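Local coordinates for protein cytochrome P450 monooxygenase (PDB 6KBH) that probably acts as a self-sufficient cytochrome P450 monooxygenase that carries heme, FMN and a [2Fe-2S] cluster in one chain, at residues A[131-136]-A[389-394]; A[141-146]-A[253-258]; A[238-243]-A[274-279]. One frame throughout, in Å; residues are numbered along the deposited sequence.

Contact 1 (A[131-136]-A[389-394]); sequences PAHMPR and GSHQCM. With HEM (protoporphyrin IX containing Fe), chain C.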
loop_
_atom_site.group_PDB
_atom_site.type_symbol
_atom_site.label_atom_id
_atom_site.label_comp_id
_atom_site.label_asym_id
_atom_site.label_seq_id
_atom_site.Cartn_x
_atom_site.Cartn_y
_atom_site.Cartn_z
ATOM N N PRO A 131 0.508 -2.216 29.238
ATOM C CA PRO A 131 1.094 -1.038 28.589
ATOM C C PRO A 131 2.520 -1.220 28.060
ATOM O O PRO A 131 3.117 -0.244 27.609
ATOM C CB PRO A 131 1.073 0.003 29.707
ATOM C CG PRO A 131 1.262 -0.800 30.948
ATOM C CD PRO A 131 0.617 -2.143 30.706
ATOM N N ALA A 132 3.055 -2.440 28.100
ATOM C CA ALA A 132 4.438 -2.643 27.682
ATOM C C ALA A 132 4.603 -2.633 26.166
ATOM O O ALA A 132 5.667 -2.249 25.666
ATOM C CB ALA A 132 4.971 -3.958 28.254
ATOM N N HIS A 133 3.568 -3.031 25.422
ATOM C CA HIS A 133 3.741 -3.321 24.000
ATOM C C HIS A 133 3.946 -2.052 23.178
ATOM O O HIS A 133 4.861 -1.984 22.348
ATOM C CB HIS A 133 2.538 -4.111 23.482
ATOM C CG HIS A 133 2.336 -4.009 22.001
ATOM N ND1 HIS A 133 1.326 -3.260 21.438
ATOM C CD2 HIS A 133 3.014 -4.561 20.969
ATOM C CE1 HIS A 133 1.393 -3.354 20.121
ATOM N NE2 HIS A 133 2.408 -4.138 19.810
ATOM N N MET A 134 3.098 -1.039 23.380
ATOM C CA MET A 134 3.132 0.130 22.500
ATOM C C MET A 134 4.448 0.896 22.574
ATOM O O MET A 134 5.013 1.200 21.509
ATOM C CB MET A 134 1.935 1.044 22.790
ATOM C CG MET A 134 0.641 0.630 22.107
ATOM S SD MET A 134 0.844 0.127 20.383
ATOM C CE MET A 134 1.464 1.625 19.630
ATOM N N PRO A 135 4.987 1.244 23.752
ATOM C CA PRO A 135 6.292 1.931 23.760
ATOM C C PRO A 135 7.387 1.150 23.057
ATOM O O PRO A 135 8.218 1.747 22.364
ATOM C CB PRO A 135 6.584 2.097 25.257
ATOM C CG PRO A 135 5.246 2.124 25.893
ATOM C CD PRO A 135 4.421 1.150 25.110
ATOM N N ARG A 136 7.406 -0.174 23.211
ATOM C CA ARG A 136 8.421 -0.975 22.539
ATOM C C ARG A 136 8.187 -1.012 21.035
ATOM O O ARG A 136 9.143 -1.031 20.252
ATOM C CB ARG A 136 8.434 -2.389 23.113
ATOM C CG ARG A 136 8.735 -2.474 24.600
ATOM C CD ARG A 136 9.105 -3.898 24.932
ATOM N NE ARG A 136 8.967 -4.264 26.338
ATOM C CZ ARG A 136 9.990 -4.404 27.176
ATOM N NH1 ARG A 136 11.230 -4.201 26.752
ATOM N NH2 ARG A 136 9.774 -4.754 28.437
ATOM N N GLY A 389 -4.472 -2.946 13.425
ATOM C CA GLY A 389 -4.468 -2.191 14.662
ATOM C C GLY A 389 -3.160 -2.215 15.426
ATOM O O GLY A 389 -2.080 -2.156 14.830
ATOM N N SER A 390 -3.264 -2.319 16.755
ATOM C CA SER A 390 -2.118 -2.158 17.648
ATOM C C SER A 390 -0.920 -3.004 17.231
ATOM O O SER A 390 0.219 -2.526 17.245
ATOM C CB SER A 390 -2.527 -2.513 19.079
ATOM O OG SER A 390 -3.611 -1.716 19.521
ATOM N N HIS A 391 -1.148 -4.264 16.873
ATOM C CA HIS A 391 -0.062 -5.214 16.668
ATOM C C HIS A 391 0.188 -5.531 15.200
ATOM O O HIS A 391 0.894 -6.501 14.909
ATOM C CB HIS A 391 -0.346 -6.518 17.421
ATOM C CG HIS A 391 -0.376 -6.373 18.910
ATOM N ND1 HIS A 391 0.699 -6.692 19.709
ATOM C CD2 HIS A 391 -1.355 -5.954 19.745
ATOM C CE1 HIS A 391 0.384 -6.473 20.974
ATOM N NE2 HIS A 391 -0.857 -6.024 21.024
ATOM N N GLN A 392 -0.382 -4.757 14.275
ATOM C CA GLN A 392 -0.229 -5.046 12.853
ATOM C C GLN A 392 1.235 -5.266 12.498
ATOM O O GLN A 392 2.121 -4.548 12.975
ATOM C CB GLN A 392 -0.802 -3.913 12.000
ATOM C CG GLN A 392 -1.037 -4.318 10.551
ATOM C CD GLN A 392 -1.274 -3.135 9.631
ATOM O OE1 GLN A 392 -0.739 -2.047 9.840
ATOM N NE2 GLN A 392 -2.093 -3.345 8.607
ATOM N N CYS A 393 1.474 -6.279 11.665
ATOM C CA CYS A 393 2.806 -6.726 11.278
ATOM C C CYS A 393 3.720 -5.553 10.951
ATOM O O CYS A 393 3.437 -4.760 10.046
ATOM C CB CYS A 393 2.695 -7.658 10.069
ATOM S SG CYS A 393 4.255 -8.356 9.502
ATOM N N MET A 394 4.816 -5.438 11.701
ATOM C CA MET A 394 5.745 -4.338 11.472
ATOM C C MET A 394 6.551 -4.546 10.198
ATOM O O MET A 394 6.899 -3.575 9.523
ATOM C CB MET A 394 6.667 -4.175 12.680
ATOM C CG MET A 394 5.931 -3.774 13.952
ATOM S SD MET A 394 6.925 -3.909 15.450
ATOM C CE MET A 394 7.901 -2.405 15.362
HETATM C CHA HEM C . 2.830 -9.400 13.915
HETATM C CHB HEM C . 1.473 -11.638 9.603
HETATM C CHC HEM C . 6.333 -10.920 7.636
HETATM C CHD HEM C . 7.642 -8.704 11.924
HETATM C C1A HEM C . 2.250 -10.072 12.751
HETATM C C2A HEM C . 0.845 -10.431 12.975
HETATM C C3A HEM C . 0.466 -11.047 11.780
HETATM C C4A HEM C . 1.691 -11.008 10.938
HETATM C CMA HEM C . -0.877 -11.618 11.447
HETATM C CAA HEM C . -0.013 -10.183 14.178
HETATM C CBA HEM C . -1.012 -9.080 14.017
HETATM C CGA HEM C . -1.760 -8.587 15.209
HETATM O O1A HEM C . -1.670 -9.429 16.142
HETATM O O2A HEM C . -2.278 -7.466 14.951
HETATM C C1B HEM C . 2.633 -11.674 8.658
HETATM C C2B HEM C . 2.597 -12.270 7.244
HETATM C C3B HEM C . 4.120 -12.038 6.634
HETATM C C4B HEM C . 4.894 -11.345 7.739
HETATM C CMB HEM C . 1.436 -12.921 6.574
HETATM C CAB HEM C . 4.643 -12.439 5.297
HETATM C CBB HEM C . 3.876 -12.022 4.091
HETATM C C1C HEM C . 6.877 -10.240 8.846
HETATM C C2C HEM C . 8.257 -9.897 8.621
HETATM C C3C HEM C . 8.645 -9.286 9.793
HETATM C C4C HEM C . 7.443 -9.318 10.613
HETATM C CMC HEM C . 9.078 -10.140 7.399
HETATM C CAC HEM C . 9.992 -8.708 10.099
HETATM C CBC HEM C . 10.907 -9.382 11.058
HETATM C C1D HEM C . 6.381 -8.794 12.671
HETATM C C2D HEM C . 6.488 -8.184 14.038
HETATM C C3D HEM C . 4.979 -8.400 14.671
HETATM C C4D HEM C . 4.234 -9.099 13.570
HETATM C CMD HEM C . 7.687 -7.547 14.647
HETATM C CAD HEM C . 4.494 -7.977 16.012
HETATM C CBD HEM C . 4.158 -6.527 16.146
HETATM C CGD HEM C . 3.292 -6.138 17.288
HETATM O O1D HEM C . 2.720 -7.171 17.710
HETATM O O2D HEM C . 3.364 -4.900 17.500
HETATM N NA HEM C . 2.795 -10.419 11.509
HETATM N NB HEM C . 3.976 -11.058 8.933
HETATM N NC HEM C . 6.351 -9.893 10.070
HETATM N ND HEM C . 5.018 -9.355 12.252
HETATM FE FE HEM C . 4.534 -10.357 10.617
#
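H133 NE2 donates to HEM O2D at 2.6 Å, and the bond is nearly straight (170°). H391 ND1 donates to HEM O1D of the same propionate at 2.9 Å, along a more bent line, and also meets the backbone oxygen of L125. R137 and R334 add hydrogen bonds to the heme.

The two imidazoles that share this carboxylate stack face to face. Their planes are 18° apart, and the CE1 of each ring sits over the centre of the other. H133 CG is anti to the backbone N (chi1 158°), which turns the ring toward the loop. S390 O lies at the edge of this ring, in its plane, 3.2 Å from H133 CE1. E130 takes the remaining nitrogen, ND1, so H133 is tied at both nitrogens. With an alanine here, HEM O2D would probably lose this donor, the H391 ring its stacking partner and E130 its mate at ND1.

Two residues on from H391, C393 SG binds the heme iron at 2.3 Å. The sequence from F386 to C393 matches the cysteine-ligand loop that marks the cytochrome P450 fold.

Contact 2 (A[141-146]-A[253-258]); sequences MEPFTP and MPFGIR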
loop_
_atom_site.group_PDB
_atom_site.type_symbol
_atom_site.label_atom_id
_atom_site.label_comp_id
_atom_site.label_asym_id
_atom_site.label_seq_id
_atom_site.Cartn_x
_atom_site.Cartn_y
_atom_site.Cartn_z
ATOM N N MET A 141 10.013 0.887 15.806
ATOM C CA MET A 141 9.269 0.901 14.551
ATOM C C MET A 141 10.123 1.343 13.370
ATOM O O MET A 141 10.038 0.746 12.291
ATOM C CB MET A 141 8.051 1.814 14.671
ATOM C CG MET A 141 7.301 2.003 13.363
ATOM S SD MET A 141 6.624 0.466 12.698
ATOM C CE MET A 141 5.211 0.230 13.772
ATOM N N GLU A 142 10.947 2.374 13.561
ATOM C CA GLU A 142 11.569 3.085 12.443
ATOM C C GLU A 142 12.239 2.200 11.392
ATOM O O GLU A 142 12.032 2.465 10.196
ATOM C CB GLU A 142 12.578 4.110 12.983
ATOM C CG GLU A 142 13.261 4.933 11.895
ATOM C CD GLU A 142 14.169 6.013 12.450
ATOM O OE1 GLU A 142 14.187 6.204 13.684
ATOM O OE2 GLU A 142 14.869 6.669 11.650
ATOM N N PRO A 143 13.026 1.171 11.733
ATOM C CA PRO A 143 13.647 0.359 10.670
ATOM C C PRO A 143 12.644 -0.340 9.763
ATOM O O PRO A 143 13.013 -0.739 8.652
ATOM C CB PRO A 143 14.496 -0.658 11.447
ATOM C CG PRO A 143 14.687 -0.062 12.788
ATOM C CD PRO A 143 13.450 0.722 13.072
ATOM N N PHE A 144 11.389 -0.493 10.196
ATOM C CA PHE A 144 10.377 -1.150 9.379
ATOM C C PHE A 144 9.730 -0.220 8.364
ATOM O O PHE A 144 9.083 -0.705 7.430
ATOM C CB PHE A 144 9.291 -1.753 10.270
ATOM C CG PHE A 144 9.752 -2.941 11.061
ATOM C CD1 PHE A 144 9.962 -4.161 10.444
ATOM C CD2 PHE A 144 9.985 -2.834 12.421
ATOM C CE1 PHE A 144 10.392 -5.248 11.167
ATOM C CE2 PHE A 144 10.415 -3.918 13.149
ATOM C CZ PHE A 144 10.619 -5.127 12.522
ATOM N N THR A 145 9.880 1.093 8.524
ATOM C CA THR A 145 9.225 2.032 7.627
ATOM C C THR A 145 9.781 1.896 6.208
ATOM O O THR A 145 10.936 1.497 6.022
ATOM C CB THR A 145 9.409 3.464 8.122
ATOM O OG1 THR A 145 10.794 3.827 8.037
ATOM C CG2 THR A 145 8.941 3.592 9.565
ATOM N N PRO A 146 8.973 2.202 5.189
ATOM C CA PRO A 146 9.482 2.142 3.808
ATOM C C PRO A 146 10.716 3.001 3.577
ATOM O O PRO A 146 11.577 2.624 2.772
ATOM C CB PRO A 146 8.287 2.628 2.978
ATOM C CG PRO A 146 7.094 2.283 3.802
ATOM C CD PRO A 146 7.522 2.457 5.235
ATOM N N MET A 253 18.770 -5.020 15.058
ATOM C CA MET A 253 19.391 -5.242 16.363
ATOM C C MET A 253 20.330 -4.114 16.775
ATOM O O MET A 253 20.228 -3.653 17.926
ATOM C CB MET A 253 20.103 -6.600 16.370
ATOM C CG MET A 253 19.173 -7.779 16.151
ATOM S SD MET A 253 17.777 -7.733 17.282
ATOM C CE MET A 253 18.624 -7.840 18.855
ATOM N N PRO A 254 21.257 -3.635 15.932
ATOM C CA PRO A 254 22.049 -2.461 16.341
ATOM C C PRO A 254 21.192 -1.238 16.603
ATOM O O PRO A 254 21.458 -0.484 17.544
ATOM C CB PRO A 254 23.008 -2.251 15.160
ATOM C CG PRO A 254 22.379 -2.963 14.019
ATOM C CD PRO A 254 21.693 -4.140 14.619
ATOM N N PHE A 255 20.155 -1.022 15.791
ATOM C CA PHE A 255 19.159 -0.002 16.113
ATOM C C PHE A 255 18.547 -0.253 17.487
ATOM O O PHE A 255 18.300 0.695 18.243
ATOM C CB PHE A 255 18.094 0.029 15.015
ATOM C CG PHE A 255 17.041 1.107 15.168
ATOM C CD1 PHE A 255 16.124 1.095 16.210
ATOM C CD2 PHE A 255 16.953 2.123 14.227
ATOM C CE1 PHE A 255 15.164 2.085 16.324
ATOM C CE2 PHE A 255 15.987 3.113 14.335
ATOM C CZ PHE A 255 15.096 3.091 15.383
ATOM N N GLY A 256 18.320 -1.519 17.837
ATOM C CA GLY A 256 17.784 -1.827 19.150
ATOM C C GLY A 256 18.745 -1.512 20.278
ATOM O O GLY A 256 18.319 -1.226 21.400
ATOM N N ILE A 257 20.052 -1.569 20.010
ATOM C CA ILE A 257 21.029 -1.311 21.063
ATOM C C ILE A 257 21.035 0.165 21.442
ATOM O O ILE A 257 21.166 0.514 22.620
ATOM C CB ILE A 257 22.425 -1.787 20.629
ATOM C CG1 ILE A 257 22.375 -3.253 20.196
ATOM C CG2 ILE A 257 23.420 -1.608 21.760
ATOM C CD1 ILE A 257 23.607 -3.705 19.454
ATOM N N ARG A 258 20.888 1.054 20.454
ATOM C CA ARG A 258 20.929 2.482 20.745
ATOM C C ARG A 258 19.713 2.934 21.538
ATOM O O ARG A 258 19.823 3.845 22.366
ATOM C CB ARG A 258 21.047 3.278 19.447
ATOM C CG ARG A 258 21.891 2.580 18.410
ATOM C CD ARG A 258 22.106 3.427 17.173
ATOM N NE ARG A 258 22.792 2.646 16.152
ATOM C CZ ARG A 258 22.233 2.258 15.010
ATOM N NH1 ARG A 258 20.983 2.598 14.737
ATOM N NH2 ARG A 258 22.925 1.533 14.143
#
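F255 reaches from helix 252-262 to the turn at E142 and P143. The first torsion (chi1 -176°) swings its ring away from its own backbone N and out to the turn. CB is already near the proline, 4.1 Å from P143 CG. At the root of the ring, F255 CG and CD2 both lie under P143 CG, and the CD2 contact is 3.5 Å. P143 CG stands over the ring face, 3.6 Å from the centroid and 17° off the normal. This is a CH-pi contact.

Further out, P143 CD takes over. It is 3.9 Å from F255 CE1 and 3.7 Å from F255 CE2. At the tip, F255 CZ meets E142 CB at 3.6 Å. The extended glutamate then runs past the ring rim, with E142 OE1 3.6 Å from F255 CE2. Its carboxylate plane is almost perpendicular to the ring (82°).

The turn is fastened from within. E142 O accepts from both T145 N and T145 OG1. T145 is the N-cap of the next helix, and its OG1 also pairs with A148 N. P143 touches F191 of helix 183-192 as well. The contact lies at the surface, but F144 of the same turn touches the heme.

No hydrogen bond joins the two segments. The contact rests on dispersion and CH-pi attraction. The carboxylate beside the ring rim may add a weak electrostatic pull on the ring hydrogens.

Contact 3 (A[238-243]-A[274-279]); sequences TVLDKM and SMMMAG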
loop_
_atom_site.group_PDB
_atom_site.type_symbol
_atom_site.label_atom_id
_atom_site.label_comp_id
_atom_site.label_asym_id
_atom_site.label_seq_id
_atom_site.Cartn_x
_atom_site.Cartn_y
_atom_site.Cartn_z
ATOM N N THR A 238 25.703 -15.003 22.065
ATOM C CA THR A 238 27.039 -14.520 21.731
ATOM C C THR A 238 26.982 -13.468 20.634
ATOM O O THR A 238 27.687 -12.454 20.699
ATOM C CB THR A 238 27.926 -15.684 21.293
ATOM O OG1 THR A 238 27.655 -15.999 19.921
ATOM C CG2 THR A 238 27.659 -16.913 22.151
ATOM N N VAL A 239 26.151 -13.700 19.615
ATOM C CA VAL A 239 26.040 -12.760 18.505
ATOM C C VAL A 239 25.634 -11.383 19.008
ATOM O O VAL A 239 26.188 -10.363 18.580
ATOM C CB VAL A 239 25.052 -13.295 17.452
ATOM C CG1 VAL A 239 24.824 -12.263 16.374
ATOM C CG2 VAL A 239 25.573 -14.585 16.846
ATOM N N LEU A 240 24.676 -11.328 19.938
ATOM C CA LEU A 240 24.270 -10.044 20.503
ATOM C C LEU A 240 25.404 -9.401 21.292
ATOM O O LEU A 240 25.589 -8.180 21.238
ATOM C CB LEU A 240 23.037 -10.211 21.388
ATOM C CG LEU A 240 22.473 -8.883 21.903
ATOM C CD1 LEU A 240 22.084 -7.984 20.738
ATOM C CD2 LEU A 240 21.296 -9.097 22.839
ATOM N N ASP A 241 26.166 -10.203 22.043
ATOM C CA ASP A 241 27.311 -9.662 22.767
ATOM C C ASP A 241 28.378 -9.150 21.808
ATOM O O ASP A 241 29.045 -8.148 22.089
ATOM C CB ASP A 241 27.897 -10.720 23.702
ATOM C CG ASP A 241 27.063 -10.927 24.953
ATOM O OD1 ASP A 241 26.164 -10.100 25.219
ATOM O OD2 ASP A 241 27.313 -11.916 25.674
ATOM N N LYS A 242 28.558 -9.826 20.670
ATOM C CA LYS A 242 29.560 -9.388 19.704
ATOM C C LYS A 242 29.193 -8.036 19.101
ATOM O O LYS A 242 30.015 -7.113 19.076
ATOM C CB LYS A 242 29.731 -10.439 18.607
ATOM C CG LYS A 242 30.646 -9.984 17.486
ATOM C CD LYS A 242 30.508 -10.848 16.245
ATOM C CE LYS A 242 31.370 -12.092 16.338
ATOM N NZ LYS A 242 31.445 -12.806 15.033
ATOM N N MET A 243 27.964 -7.901 18.604
ATOM C CA MET A 243 27.492 -6.639 18.048
ATOM C C MET A 243 27.079 -5.645 19.121
ATOM O O MET A 243 26.640 -4.540 18.785
ATOM C CB MET A 243 26.317 -6.881 17.095
ATOM C CG MET A 243 25.135 -7.595 17.736
ATOM S SD MET A 243 23.694 -7.746 16.656
ATOM C CE MET A 243 24.318 -8.873 15.421
ATOM N N SER A 274 15.640 -11.630 23.267
ATOM C CA SER A 274 14.389 -12.126 22.704
ATOM C C SER A 274 14.175 -11.601 21.290
ATOM O O SER A 274 13.706 -12.335 20.414
ATOM C CB SER A 274 13.217 -11.734 23.606
ATOM O OG SER A 274 13.256 -12.436 24.838
ATOM N N MET A 275 14.522 -10.331 21.049
ATOM C CA MET A 275 14.366 -9.736 19.725
ATOM C C MET A 275 15.154 -10.476 18.654
ATOM O O MET A 275 14.837 -10.345 17.466
ATOM C CB MET A 275 14.805 -8.272 19.744
ATOM C CG MET A 275 13.801 -7.314 20.352
ATOM S SD MET A 275 14.507 -5.669 20.553
ATOM C CE MET A 275 14.970 -5.288 18.865
ATOM N N MET A 276 16.177 -11.240 19.039
ATOM C CA MET A 276 16.977 -11.951 18.048
ATOM C C MET A 276 16.193 -13.106 17.431
ATOM O O MET A 276 16.160 -13.259 16.204
ATOM C CB MET A 276 18.276 -12.447 18.682
ATOM C CG MET A 276 19.389 -12.715 17.678
ATOM S SD MET A 276 20.177 -11.217 17.052
ATOM C CE MET A 276 21.019 -10.647 18.518
ATOM N N MET A 277 15.557 -13.935 18.264
ATOM C CA MET A 277 14.747 -15.028 17.734
ATOM C C MET A 277 13.400 -14.533 17.237
ATOM O O MET A 277 12.948 -14.926 16.156
ATOM C CB MET A 277 14.529 -16.107 18.787
ATOM C CG MET A 277 13.845 -17.345 18.224
ATOM S SD MET A 277 14.004 -18.805 19.264
ATOM C CE MET A 277 12.307 -19.035 19.796
ATOM N N ALA A 278 12.736 -13.692 18.033
ATOM C CA ALA A 278 11.446 -13.149 17.631
ATOM C C ALA A 278 11.518 -12.544 16.237
ATOM O O ALA A 278 10.566 -12.649 15.454
ATOM C CB ALA A 278 10.979 -12.108 18.648
ATOM N N GLY A 279 12.663 -11.947 15.898
ATOM C CA GLY A 279 12.784 -11.248 14.628
ATOM C C GLY A 279 12.633 -12.159 13.424
ATOM O O GLY A 279 11.853 -11.875 12.514
#
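The last turn of helix 219-242 faces helix 269-281, and the backbones come nearest at L240 and M276, whose CA atoms are 7.9 Å apart. The gap is bridged mainly by one long side chain. The M276 chain sets off trans to its N (chi1 -158°). It then bends at chi2 (76°) and again at chi3 (69°), and the folded chain brings the terminal methyl to the leucine.

That methyl does the touching. M276 CE is 3.5 Å from L240 CB and 3.6 Å from L240 CD1. L240 CG is a little farther from the methyl, so CE lies alongside the base of the leucine and one of its two branches. The two side chains meet at a slant. M243 adds a looser contact through its sulfur, with M243 SD 4.4 Å from M276 CE.

The three touching residues are buried. M253 of helix 252-262 packs on L240, M243 and M276, so a third helix shares this core. In the chain that helix comes between the two joined here, and all three belong to the P450 part of the protein. M276 also rests on A236, one turn before L240 in helix 219-242.

Neither a hydrogen bond nor a salt bridge crosses between the segments. The two helices are joined here by dispersion between methyl, methylene and thioether groups, which fixes no precise direction as a polar bond would.

All three contacts lie in the heme-bearing part of the chain, on the same side of its centre. Contact 1 spans the longest stretch of sequence, and both others fall between its two segments. Contacts 2 and 3 interleave, in the order 141-146, 238-243, 253-258, 274-279. Their centres are about 13 Å apart, and they touch where M253 meets M243, M275 and M276. Contacts 1 and 2, with centres about 14 Å apart, touch through M394 against F144 and M141. Contacts 1 and 3 do not touch; their centres are about 20 Å apart. Packing therefore runs from the heme-ligand loop through the 141-146 turn and helix 252-262 to helices 219-242 and 269-281.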